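Local coordinates for protein N2152 (Neocallimastix frontalis, PDB 5U22) that probably hydrolyses rare arabinosyl substrates as a polyspecific family 39 glycoside hydrolase of an anaerobic rumen fungus, at residues Glu102-Asp105 with Pro111-Trp114; Ser159-Trp164 with Leu197-Gln202; Ser216-Val221 with Ile265-Arg270; Val342-Gly347 with Ala356-Leu361. One frame throughout, in Å; residues are numbered along the deposited sequence.

Contact 1. Residues Glu102-Asp105 with Pro111-Trp114; sequences ELAD and PYRW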
loop_
_atom_site.group_PDB
_atom_site.type_symbol
_atom_site.label_atom_id
_atom_site.label_comp_id
_atom_site.label_asym_id
_atom_site.label_seq_id
_atom_site.Cartn_x
_atom_site.Cartn_y
_atom_site.Cartn_z
ATOM N N GLU A 102 6.956 -13.192 3.271
ATOM C CA GLU A 102 7.084 -12.934 4.716
ATOM C C GLU A 102 7.635 -14.190 5.387
ATOM O O GLU A 102 6.896 -15.106 5.750
ATOM C CB GLU A 102 5.740 -12.529 5.310
ATOM C CG GLU A 102 5.824 -12.043 6.776
ATOM C CD GLU A 102 4.459 -11.997 7.464
ATOM O OE1 GLU A 102 3.509 -12.620 6.944
ATOM O OE2 GLU A 102 4.340 -11.345 8.524
ATOM N N LEU A 103 8.957 -14.241 5.556
ATOM C CA LEU A 103 9.581 -15.450 6.090
ATOM C C LEU A 103 9.161 -15.732 7.528
ATOM O O LEU A 103 9.139 -16.898 7.936
ATOM C CB LEU A 103 11.109 -15.331 6.010
ATOM C CG LEU A 103 11.724 -15.288 4.609
ATOM C CD1 LEU A 103 13.197 -14.868 4.666
ATOM C CD2 LEU A 103 11.598 -16.650 3.957
ATOM N N ALA A 104 8.840 -14.691 8.311
ATOM C CA ALA A 104 8.511 -14.899 9.721
ATOM C C ALA A 104 7.374 -15.894 9.891
ATOM O O ALA A 104 7.347 -16.652 10.867
ATOM C CB ALA A 104 8.137 -13.571 10.388
ATOM N N ASP A 105 6.435 -15.927 8.950
ATOM C CA ASP A 105 5.252 -16.755 9.163
ATOM C C ASP A 105 5.511 -18.238 8.913
ATOM O O ASP A 105 4.582 -19.047 9.018
ATOM C CB ASP A 105 4.094 -16.238 8.313
ATOM C CG ASP A 105 3.392 -15.066 8.971
ATOM O OD1 ASP A 105 4.010 -14.449 9.866
ATOM O OD2 ASP A 105 2.217 -14.785 8.643
ATOM N N PRO A 111 3.594 -13.603 20.075
ATOM C CA PRO A 111 4.794 -13.489 19.229
ATOM C C PRO A 111 5.305 -14.821 18.701
ATOM O O PRO A 111 5.083 -15.842 19.353
ATOM C CB PRO A 111 5.817 -12.858 20.168
ATOM C CG PRO A 111 4.977 -12.104 21.172
ATOM C CD PRO A 111 3.819 -13.016 21.406
ATOM N N TYR A 112 5.950 -14.786 17.531
ATOM C CA TYR A 112 6.478 -15.991 16.895
ATOM C C TYR A 112 7.253 -16.849 17.881
ATOM O O TYR A 112 8.075 -16.352 18.655
ATOM C CB TYR A 112 7.397 -15.627 15.728
ATOM C CG TYR A 112 6.715 -14.837 14.640
ATOM C CD1 TYR A 112 5.849 -15.458 13.750
ATOM C CD2 TYR A 112 6.922 -13.464 14.510
ATOM C CE1 TYR A 112 5.211 -14.735 12.752
ATOM C CE2 TYR A 112 6.291 -12.736 13.516
ATOM C CZ TYR A 112 5.432 -13.380 12.646
ATOM O OH TYR A 112 4.788 -12.671 11.657
ATOM N N ARG A 113 7.012 -18.150 17.826
ATOM C CA ARG A 113 7.712 -19.070 18.713
ATOM C C ARG A 113 9.037 -19.431 18.061
ATOM O O ARG A 113 9.091 -20.267 17.156
ATOM C CB ARG A 113 6.848 -20.292 19.000
ATOM C CG ARG A 113 5.707 -19.969 19.944
ATOM C CD ARG A 113 5.234 -21.213 20.655
ATOM N NE ARG A 113 4.435 -22.037 19.762
ATOM C CZ ARG A 113 3.154 -21.810 19.515
ATOM N NH1 ARG A 113 2.544 -20.783 20.088
ATOM N NH2 ARG A 113 2.486 -22.603 18.688
ATOM N N TRP A 114 10.105 -18.776 18.511
ATOM C CA TRP A 114 11.426 -18.980 17.934
ATOM C C TRP A 114 11.906 -20.398 18.222
ATOM O O TRP A 114 11.904 -20.821 19.386
ATOM C CB TRP A 114 12.396 -17.965 18.519
ATOM C CG TRP A 114 13.818 -18.085 18.078
ATOM C CD1 TRP A 114 14.874 -18.531 18.825
ATOM C CD2 TRP A 114 14.352 -17.737 16.795
ATOM N NE1 TRP A 114 16.037 -18.469 18.083
ATOM C CE2 TRP A 114 15.740 -17.993 16.832
ATOM C CE3 TRP A 114 13.793 -17.234 15.617
ATOM C CZ2 TRP A 114 16.572 -17.759 15.741
ATOM C CZ3 TRP A 114 14.624 -17.002 14.535
ATOM C CH2 TRP A 114 15.996 -17.267 14.602
#
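Tyr112 holds CG beside its backbone N (chi1 -60°), a choice that carries the ring out of 111-114 to the 3-10 turn containing Ala104 and Asp105. Asp105 takes a similar first torsion (chi1 -82°); although its CB is directed away from the tyrosine, the carboxylate comes back to meet the phenol. Tyr112 OH donates to Asp105 OD1 at 2.6 Å, meeting that oxygen almost head-on, with the ring and carboxylate planes turned 53° apart. The second carboxylate oxygen, OD2, is bonded to Tyr45 OH, while Tyr112 OH also takes a bond from Asn146 ND2, so the buried hydroxyl is gripped by two partners. Ala104 CB rests over one face of the ring, offset toward its rim, 3.5 Å from Tyr112 CZ. This is a CH-pi contact for which a single methyl suffices. Beside the pocket where a bis-tris molecule is bound, Glu102 OE2 approaches Tyr112 OH to 3.4 Å, with its carboxylate perpendicular to the ring. A phenylalanine in place of Tyr112 would probably leave Asp105 OD1 without this donor and Asn146 ND2 without its acceptor. Both segments belong to the loop that leaves strand 98-102 at the C-terminal end of the TIM-barrel strands and leads into helix 117-134; there Tyr112 packs edge-to-face with Trp110 and Trp145 and against Thr151 of helix 148-151, while Leu103 reaches Leu171 of helix 160-174.

Contact 2. Residues Ser159-Trp164 with Leu197-Gln202; sequences SFNQMW and LQFSKQ
Asn161 and Phe199 lie flat against each other, amide and ring planes only 20° apart, their side chains sliding past one another in opposite directions. Asn161 CB sits over the middle of the ring, 3.6 Å from the Phe199 centroid, as a CH-pi contact; the amide continues back toward the root of the phenylalanine, where ND2 comes within 3.7 Å of Phe199 CG. Phe199 reaches under the asparagine because its CG is anti to the backbone N (chi1 171°), and its far end, CZ, is 3.4 Å from Asn161 O. The pair joins two outer helices of the TIM barrel, the start of helix 160-174 and the end of helix 190-202, which follow one another round its wall with strand 180-185 between them in sequence. Cut back to an alanine, Phe199 would probably leave a gap and the Asn161 amide free to turn. Beside this stack Trp164 NE1 passes 4.0 Å from Ser200 OG, each polar atom spoken for: the indole donates to Cys205 O, the serine to Phe196 O. The first turn of helix 160-174 is fixed by a capping box, in which Gln162 N donates to Ser159 OG at 3.0 Å and Ser159 N to Gln162 OE1 at 3.2 Å.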
loop_
_atom_site.group_PDB
_atom_site.type_symbol
_atom_site.label_atom_id
_atom_site.label_comp_id
_atom_site.label_asym_id
_atom_site.label_seq_id
_atom_site.Cartn_x
_atom_site.Cartn_y
_atom_site.Cartn_z
ATOM N N SER A 159 19.920 -11.276 19.741
ATOM C CA SER A 159 19.154 -10.060 19.533
ATOM C C SER A 159 18.517 -10.068 18.145
ATOM O O SER A 159 18.858 -10.879 17.277
ATOM C CB SER A 159 20.053 -8.839 19.677
ATOM O OG SER A 159 20.918 -8.754 18.554
ATOM N N PHE A 160 17.583 -9.135 17.927
ATOM C CA PHE A 160 17.027 -8.975 16.585
ATOM C C PHE A 160 18.113 -8.618 15.584
ATOM O O PHE A 160 18.176 -9.190 14.486
ATOM C CB PHE A 160 15.932 -7.911 16.543
ATOM C CG PHE A 160 15.518 -7.567 15.127
ATOM C CD1 PHE A 160 14.795 -8.474 14.381
ATOM C CD2 PHE A 160 15.905 -6.374 14.531
ATOM C CE1 PHE A 160 14.439 -8.201 13.064
ATOM C CE2 PHE A 160 15.553 -6.083 13.218
ATOM C CZ PHE A 160 14.816 -7.003 12.484
ATOM N N ASN A 161 18.988 -7.670 15.944
ATOM C CA ASN A 161 20.065 -7.302 15.027
ATOM C C ASN A 161 20.918 -8.514 14.671
ATOM O O ASN A 161 21.370 -8.642 13.526
ATOM C CB ASN A 161 20.945 -6.192 15.621
ATOM C CG ASN A 161 20.245 -4.831 15.676
ATOM O OD1 ASN A 161 19.184 -4.627 15.083
ATOM N ND2 ASN A 161 20.852 -3.889 16.391
ATOM N N GLN A 162 21.164 -9.406 15.640
ATOM C CA GLN A 162 21.963 -10.605 15.367
ATOM C C GLN A 162 21.225 -11.536 14.410
ATOM O O GLN A 162 21.795 -12.012 13.422
ATOM C CB GLN A 162 22.313 -11.344 16.675
ATOM C CG GLN A 162 23.329 -10.652 17.641
ATOM C CD GLN A 162 23.799 -11.531 18.852
ATOM O OE1 GLN A 162 23.147 -11.620 19.903
ATOM N NE2 GLN A 162 24.967 -12.134 18.705
ATOM N N MET A 163 19.948 -11.803 14.681
ATOM C CA MET A 163 19.174 -12.650 13.778
ATOM C C MET A 163 19.086 -12.025 12.388
ATOM O O MET A 163 19.180 -12.731 11.372
ATOM C CB MET A 163 17.782 -12.900 14.361
ATOM C CG MET A 163 16.895 -13.797 13.494
ATOM S SD MET A 163 16.043 -12.898 12.150
ATOM C CE MET A 163 15.205 -11.618 13.034
ATOM N N TRP A 164 18.913 -10.701 12.326
ATOM C CA TRP A 164 18.870 -10.009 11.042
ATOM C C TRP A 164 20.158 -10.221 10.268
ATOM O O TRP A 164 20.143 -10.646 9.106
ATOM C CB TRP A 164 18.628 -8.507 11.237
ATOM C CG TRP A 164 18.754 -7.748 9.923
ATOM C CD1 TRP A 164 19.877 -7.177 9.402
ATOM C CD2 TRP A 164 17.704 -7.516 8.967
ATOM N NE1 TRP A 164 19.594 -6.600 8.179
ATOM C CE2 TRP A 164 18.267 -6.792 7.894
ATOM C CE3 TRP A 164 16.339 -7.839 8.926
ATOM C CZ2 TRP A 164 17.513 -6.389 6.778
ATOM C CZ3 TRP A 164 15.592 -7.441 7.813
ATOM C CH2 TRP A 164 16.181 -6.724 6.763
ATOM N N LEU A 197 19.566 1.406 11.075
ATOM C CA LEU A 197 20.350 1.808 9.913
ATOM C C LEU A 197 21.835 1.879 10.244
ATOM O O LEU A 197 22.679 1.471 9.435
ATOM C CB LEU A 197 19.862 3.160 9.392
ATOM C CG LEU A 197 18.466 3.102 8.783
ATOM C CD1 LEU A 197 18.012 4.505 8.393
ATOM C CD2 LEU A 197 18.466 2.172 7.585
ATOM N N GLN A 198 22.176 2.432 11.410
ATOM C CA GLN A 198 23.580 2.501 11.801
ATOM C C GLN A 198 24.179 1.103 11.926
ATOM O O GLN A 198 25.277 0.836 11.423
ATOM C CB GLN A 198 23.722 3.280 13.105
ATOM C CG GLN A 198 23.612 4.792 12.923
ATOM C CD GLN A 198 23.745 5.551 14.233
ATOM O OE1 GLN A 198 23.317 5.078 15.282
ATOM N NE2 GLN A 198 24.319 6.746 14.171
ATOM N N PHE A 199 23.460 0.195 12.586
ATOM C CA PHE A 199 23.911 -1.189 12.691
ATOM C C PHE A 199 24.092 -1.819 11.317
ATOM O O PHE A 199 25.096 -2.497 11.057
ATOM C CB PHE A 199 22.911 -2.004 13.517
ATOM C CG PHE A 199 23.186 -3.481 13.501
ATOM C CD1 PHE A 199 24.060 -4.045 14.419
ATOM C CD2 PHE A 199 22.598 -4.304 12.551
ATOM C CE1 PHE A 199 24.328 -5.408 14.405
ATOM C CE2 PHE A 199 22.865 -5.667 12.521
ATOM C CZ PHE A 199 23.732 -6.222 13.447
ATOM N N SER A 200 23.129 -1.600 10.417
ATOM C CA SER A 200 23.114 -2.327 9.158
ATOM C C SER A 200 24.135 -1.775 8.171
ATOM O O SER A 200 24.733 -2.539 7.406
ATOM C CB SER A 200 21.707 -2.296 8.562
ATOM O OG SER A 200 20.819 -3.029 9.384
ATOM N N LYS A 201 24.339 -0.456 8.165
ATOM C CA LYS A 201 25.408 0.111 7.349
ATOM C C LYS A 201 26.770 -0.423 7.786
ATOM O O LYS A 201 27.574 -0.871 6.961
ATOM C CB LYS A 201 25.389 1.636 7.429
ATOM C CG LYS A 201 26.592 2.263 6.729
ATOM C CD LYS A 201 26.626 3.772 6.837
ATOM C CE LYS A 201 27.767 4.338 5.980
ATOM N NZ LYS A 201 27.893 5.805 6.121
ATOM N N GLN A 202 27.043 -0.393 9.088
ATOM C CA GLN A 202 28.369 -0.768 9.563
ATOM C C GLN A 202 28.623 -2.265 9.444
ATOM O O GLN A 202 29.777 -2.687 9.294
ATOM C CB GLN A 202 28.556 -0.295 11.005
ATOM C CG GLN A 202 28.729 1.224 11.094
ATOM C CD GLN A 202 29.828 1.737 10.164
ATOM O OE1 GLN A 202 30.893 1.122 10.043
ATOM N NE2 GLN A 202 29.571 2.855 9.499
#

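Contact 3. Residues Ser216-Val221 with Ile265-Arg270; sequences SGIDGV and IGRFER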
loop_
_atom_site.group_PDB
_atom_site.type_symbol
_atom_site.label_atom_id
_atom_site.label_comp_id
_atom_site.label_asym_id
_atom_site.label_seq_id
_atom_site.Cartn_x
_atom_site.Cartn_y
_atom_site.Cartn_z
ATOM N N SER A 216 -0.822 2.613 13.350
ATOM C CA SER A 216 -0.889 3.142 14.706
ATOM C C SER A 216 -1.512 4.525 14.782
ATOM O O SER A 216 -1.582 5.090 15.874
ATOM C CB SER A 216 0.519 3.213 15.314
ATOM O OG SER A 216 1.133 1.947 15.317
ATOM N N GLY A 217 -1.956 5.084 13.659
ATOM C CA GLY A 217 -2.431 6.457 13.611
ATOM C C GLY A 217 -1.844 7.160 12.408
ATOM O O GLY A 217 -0.624 7.166 12.220
ATOM N N ILE A 218 -2.696 7.758 11.579
ATOM C CA ILE A 218 -2.226 8.244 10.284
ATOM C C ILE A 218 -1.517 9.598 10.372
ATOM O O ILE A 218 -0.740 9.937 9.471
ATOM C CB ILE A 218 -3.415 8.302 9.310
ATOM C CG1 ILE A 218 -2.906 8.341 7.862
ATOM C CG2 ILE A 218 -4.310 9.500 9.638
ATOM C CD1 ILE A 218 -3.995 8.318 6.812
ATOM N N ASP A 219 -1.740 10.363 11.447
ATOM C CA ASP A 219 -1.249 11.742 11.519
ATOM C C ASP A 219 0.239 11.848 11.184
ATOM O O ASP A 219 0.658 12.768 10.466
ATOM C CB ASP A 219 -1.503 12.320 12.918
ATOM C CG ASP A 219 -2.963 12.285 13.318
ATOM O OD1 ASP A 219 -3.517 11.181 13.519
ATOM O OD2 ASP A 219 -3.554 13.370 13.457
ATOM N N GLY A 220 1.056 10.934 11.713
ATOM C CA GLY A 220 2.501 11.022 11.596
ATOM C C GLY A 220 3.116 10.351 10.390
ATOM O O GLY A 220 4.344 10.380 10.235
ATOM N N VAL A 221 2.291 9.760 9.520
ATOM C CA VAL A 221 2.805 8.955 8.414
ATOM C C VAL A 221 3.753 9.767 7.536
ATOM O O VAL A 221 4.870 9.337 7.241
ATOM C CB VAL A 221 1.642 8.368 7.594
ATOM C CG1 VAL A 221 2.156 7.843 6.243
ATOM C CG2 VAL A 221 0.944 7.257 8.398
ATOM N N ILE A 265 -3.223 6.513 0.235
ATOM C CA ILE A 265 -2.888 6.560 -1.181
ATOM C C ILE A 265 -2.264 7.905 -1.533
ATOM O O ILE A 265 -1.189 7.970 -2.141
ATOM C CB ILE A 265 -4.140 6.272 -2.028
ATOM C CG1 ILE A 265 -4.543 4.799 -1.902
ATOM C CG2 ILE A 265 -3.910 6.673 -3.477
ATOM C CD1 ILE A 265 -5.950 4.494 -2.404
ATOM N N GLY A 266 -2.923 8.999 -1.151
ATOM C CA GLY A 266 -2.385 10.311 -1.473
ATOM C C GLY A 266 -0.988 10.527 -0.923
ATOM O O GLY A 266 -0.098 11.009 -1.631
ATOM N N ARG A 267 -0.764 10.138 0.336
ATOM C CA ARG A 267 0.521 10.428 0.966
ATOM C C ARG A 267 1.609 9.479 0.483
ATOM O O ARG A 267 2.737 9.915 0.235
ATOM C CB ARG A 267 0.364 10.401 2.493
ATOM C CG ARG A 267 -0.506 11.555 2.989
ATOM C CD ARG A 267 -1.061 11.362 4.396
ATOM N NE ARG A 267 -2.230 12.219 4.602
ATOM C CZ ARG A 267 -2.845 12.393 5.768
ATOM N NH1 ARG A 267 -2.398 11.775 6.859
ATOM N NH2 ARG A 267 -3.914 13.186 5.840
ATOM N N PHE A 268 1.290 8.192 0.304
ATOM C CA PHE A 268 2.253 7.275 -0.309
ATOM C C PHE A 268 2.689 7.772 -1.680
ATOM O O PHE A 268 3.880 7.729 -2.018
ATOM C CB PHE A 268 1.662 5.866 -0.441
ATOM C CG PHE A 268 1.477 5.138 0.869
ATOM C CD1 PHE A 268 1.713 5.766 2.081
ATOM C CD2 PHE A 268 1.062 3.814 0.874
ATOM C CE1 PHE A 268 1.525 5.094 3.285
ATOM C CE2 PHE A 268 0.892 3.129 2.069
ATOM C CZ PHE A 268 1.118 3.779 3.284
ATOM N N GLU A 269 1.736 8.229 -2.498
ATOM C CA GLU A 269 2.105 8.743 -3.811
ATOM C C GLU A 269 2.925 10.020 -3.683
ATOM O O GLU A 269 3.892 10.220 -4.426
ATOM C CB GLU A 269 0.859 8.991 -4.655
ATOM C CG GLU A 269 0.091 7.719 -5.044
ATOM C CD GLU A 269 0.766 6.913 -6.154
ATOM O OE1 GLU A 269 1.771 7.395 -6.746
ATOM O OE2 GLU A 269 0.282 5.793 -6.424
ATOM N N ARG A 270 2.571 10.884 -2.733
ATOM C CA ARG A 270 3.293 12.145 -2.566
ATOM C C ARG A 270 4.766 11.908 -2.254
ATOM O O ARG A 270 5.636 12.657 -2.713
ATOM C CB ARG A 270 2.634 12.969 -1.460
ATOM C CG ARG A 270 3.306 14.298 -1.154
ATOM C CD ARG A 270 2.388 15.176 -0.276
ATOM N NE ARG A 270 1.052 15.334 -0.867
ATOM C CZ ARG A 270 -0.081 14.946 -0.278
ATOM N NH1 ARG A 270 -0.068 14.397 0.938
ATOM N NH2 ARG A 270 -1.236 15.110 -0.900
HETATM O O HOH W 1 0.555 11.851 7.578
#
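The Arg267 guanidinium meets Ile218 at its edge: Ile218 O lies in the plane of the group, 3.6 Å from Arg267 NH1. The Phe268 ring is likewise approached at its edge, by Val221 CG1, 4.1 Å from Phe268 CE1 and near the ring plane; Tyr247 packs edge-to-face with the same ring. Valine suits that edge, its short branched side chain bringing one methyl crosswise up to the rim. Ile218 runs across the arginine at about a right angle, its CG1 3.6 Å from Arg267 NH1, so a branched apolar chain walls the buried charge. Arginine suits this place because its chain, extended from CG to NE, carries the head group clear of the helix to the turn. Water 1 is 3.0 Å from Ile218 O and accepts a weak bond from Arg267 NH1. Ile218 O also receives Val221 N at 3.0 Å, closing a type I turn. The firmer partners of Arg267 lie beyond: NH1 donates to Ser326 O, and NE forms a salt bridge with Asp330 at the start of strand 330-336. Helix 258-270 thus faces, on one side, the loop between strand 209-212 and helix 221-235 of the barrel, and reaches with its arginines into the beta domain.

Contact 4. Residues Val342-Gly347 with Ala356-Leu361; sequences VSFIFG and ANFKNL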
loop_
_atom_site.group_PDB
_atom_site.type_symbol
_atom_site.label_atom_id
_atom_site.label_comp_id
_atom_site.label_asym_id
_atom_site.label_seq_id
_atom_site.Cartn_x
_atom_site.Cartn_y
_atom_site.Cartn_z
ATOM N N VAL A 342 -7.990 13.673 -16.809
ATOM C CA VAL A 342 -7.445 13.894 -15.476
ATOM C C VAL A 342 -8.348 13.172 -14.480
ATOM O O VAL A 342 -9.578 13.222 -14.597
ATOM C CB VAL A 342 -7.382 15.395 -15.133
ATOM C CG1 VAL A 342 -6.828 15.611 -13.721
ATOM C CG2 VAL A 342 -6.591 16.150 -16.188
ATOM N N SER A 343 -7.747 12.521 -13.491
ATOM C CA SER A 343 -8.508 11.828 -12.459
ATOM C C SER A 343 -7.994 12.244 -11.088
ATOM O O SER A 343 -6.788 12.240 -10.851
ATOM C CB SER A 343 -8.401 10.311 -12.611
ATOM O OG SER A 343 -9.149 9.652 -11.594
ATOM N N PHE A 344 -8.914 12.566 -10.186
ATOM C CA PHE A 344 -8.591 12.986 -8.824
ATOM C C PHE A 344 -9.470 12.181 -7.880
ATOM O O PHE A 344 -10.699 12.291 -7.943
ATOM C CB PHE A 344 -8.835 14.490 -8.648
ATOM C CG PHE A 344 -8.519 15.005 -7.266
ATOM C CD1 PHE A 344 -7.564 14.374 -6.479
ATOM C CD2 PHE A 344 -9.164 16.123 -6.759
ATOM C CE1 PHE A 344 -7.270 14.841 -5.201
ATOM C CE2 PHE A 344 -8.863 16.602 -5.482
ATOM C CZ PHE A 344 -7.913 15.952 -4.711
ATOM N N ILE A 345 -8.856 11.348 -7.035
ATOM C CA ILE A 345 -9.595 10.572 -6.038
ATOM C C ILE A 345 -9.193 11.048 -4.653
ATOM O O ILE A 345 -8.015 11.327 -4.401
ATOM C CB ILE A 345 -9.370 9.052 -6.191
ATOM C CG1 ILE A 345 -7.900 8.677 -5.970
ATOM C CG2 ILE A 345 -9.798 8.593 -7.569
ATOM C CD1 ILE A 345 -7.637 7.167 -6.136
ATOM N N PHE A 346 -10.169 11.135 -3.748
ATOM C CA PHE A 346 -9.894 11.736 -2.452
ATOM C C PHE A 346 -10.965 11.310 -1.456
ATOM O O PHE A 346 -12.027 10.801 -1.819
ATOM C CB PHE A 346 -9.815 13.266 -2.562
ATOM C CG PHE A 346 -11.009 13.892 -3.236
ATOM C CD1 PHE A 346 -11.054 14.013 -4.618
ATOM C CD2 PHE A 346 -12.081 14.367 -2.489
ATOM C CE1 PHE A 346 -12.150 14.608 -5.253
ATOM C CE2 PHE A 346 -13.173 14.965 -3.104
ATOM C CZ PHE A 346 -13.215 15.077 -4.486
ATOM N N GLY A 347 -10.674 11.543 -0.185
ATOM C CA GLY A 347 -11.583 11.143 0.867
ATOM C C GLY A 347 -10.950 11.306 2.225
ATOM O O GLY A 347 -9.726 11.446 2.328
ATOM N N ALA A 356 -12.436 21.370 -4.834
ATOM C CA ALA A 356 -11.301 20.787 -5.532
ATOM C C ALA A 356 -10.855 21.777 -6.594
ATOM O O ALA A 356 -11.545 21.970 -7.601
ATOM C CB ALA A 356 -11.670 19.437 -6.142
ATOM N N ASN A 357 -9.735 22.440 -6.342
ATOM C CA ASN A 357 -9.165 23.382 -7.291
ATOM C C ASN A 357 -8.229 22.632 -8.221
ATOM O O ASN A 357 -7.418 21.820 -7.768
ATOM C CB ASN A 357 -8.405 24.484 -6.555
ATOM C CG ASN A 357 -9.250 25.140 -5.490
ATOM O OD1 ASN A 357 -10.274 25.745 -5.797
ATOM N ND2 ASN A 357 -8.823 25.028 -4.224
ATOM N N PHE A 358 -8.353 22.884 -9.513
ATOM C CA PHE A 358 -7.394 22.393 -10.493
ATOM C C PHE A 358 -6.673 23.577 -11.119
ATOM O O PHE A 358 -7.321 24.496 -11.626
ATOM C CB PHE A 358 -8.097 21.584 -11.582
ATOM C CG PHE A 358 -8.734 20.321 -11.074
ATOM C CD1 PHE A 358 -8.072 19.113 -11.176
ATOM C CD2 PHE A 358 -9.989 20.351 -10.473
ATOM C CE1 PHE A 358 -8.654 17.943 -10.699
ATOM C CE2 PHE A 358 -10.575 19.192 -10.007
ATOM C CZ PHE A 358 -9.903 17.988 -10.118
ATOM N N LYS A 359 -5.342 23.561 -11.086
ATOM C CA LYS A 359 -4.559 24.567 -11.792
ATOM C C LYS A 359 -3.679 23.911 -12.848
ATOM O O LYS A 359 -3.405 22.704 -12.805
ATOM C CB LYS A 359 -3.706 25.401 -10.827
ATOM C CG LYS A 359 -3.017 24.618 -9.748
ATOM C CD LYS A 359 -2.506 25.563 -8.652
ATOM C CE LYS A 359 -1.449 26.507 -9.196
ATOM N N ASN A 360 -3.263 24.730 -13.822
ATOM C CA ASN A 360 -2.457 24.267 -14.952
ATOM C C ASN A 360 -3.106 23.078 -15.657
ATOM O O ASN A 360 -2.440 22.108 -16.027
ATOM C CB ASN A 360 -1.041 23.932 -14.501
ATOM C CG ASN A 360 -0.316 25.142 -13.972
ATOM O OD1 ASN A 360 -0.344 26.199 -14.591
ATOM N ND2 ASN A 360 0.306 25.009 -12.808
ATOM N N LEU A 361 -4.418 23.160 -15.854
ATOM C CA LEU A 361 -5.158 22.103 -16.531
ATOM C C LEU A 361 -4.531 21.800 -17.887
ATOM O O LEU A 361 -4.009 22.704 -18.554
ATOM C CB LEU A 361 -6.630 22.495 -16.702
ATOM C CG LEU A 361 -7.528 22.248 -15.492
ATOM C CD1 LEU A 361 -8.877 22.916 -15.683
ATOM C CD2 LEU A 361 -7.715 20.752 -15.228
#
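Phe344 and Phe358 are the two rings that fill this contact, and they reach it by different rotamers. In Phe344, CG is anti to the backbone N (chi1 -180°), and the ring projects from strand 341-347 toward strand 353-359. Phe358 instead sets CG beside its backbone N (chi1 -65°), which brings in a ring whose CB was not aimed directly at the other strand. The ring planes stand 87° apart with centroids separated by 6.0 Å, an oblique pairing in which Phe358 CZ lies 3.9 Å from Phe344 CD2 and equally close to Phe344 CB. The end of the Phe358 ring therefore sits against the root of the other phenylalanine. On one side of this junction Val342 CG1 approaches Phe358 CE1 at 4.2 Å; on the other, Ala356 CB meets the edge of the Phe344 ring, 4.0 Å from CE2, where a small methyl fits close against the large ring. Phe346, on the same strand as Phe344, lays its CD1 over the centre of one Phe344 face and so helps to fix its rotation. The segments 342-347 and 356-359 run roughly antiparallel, their axes 10.4 Å apart at closest approach, a spacing that suits facing layers of the beta sandwich rather than neighbours in a sheet. Ile418 of strand 415-422 and Val27 of strand 23-28 add to the same core. Every group that touches is aliphatic or aromatic, so what joins the layers is burial and close fit of hydrocarbon, without directional polar bonds.

Contacts 1 and 2 adjoin within the TIM barrel: their centres are 18 Å apart and they touch where Trp114 CH2 packs on Met163 CG at 3.8 Å. Contact 1 is nearest the pocket, the Glu102 side chain lying about 5 Å from a bound bis-tris buffer molecule, which probably marks the active site. Contact 3 stands farther back, with the Phe268 side chain about 13 Å from a bound bis-tris molecule. Contacts 3 and 4 have centres 19 Å apart and nearest atoms about 5 Å apart without touching, one beside the domain boundary and the other inside the sandwich. Contacts 1 and 4 lie 43 Å apart between centres, on opposite sides of the molecule.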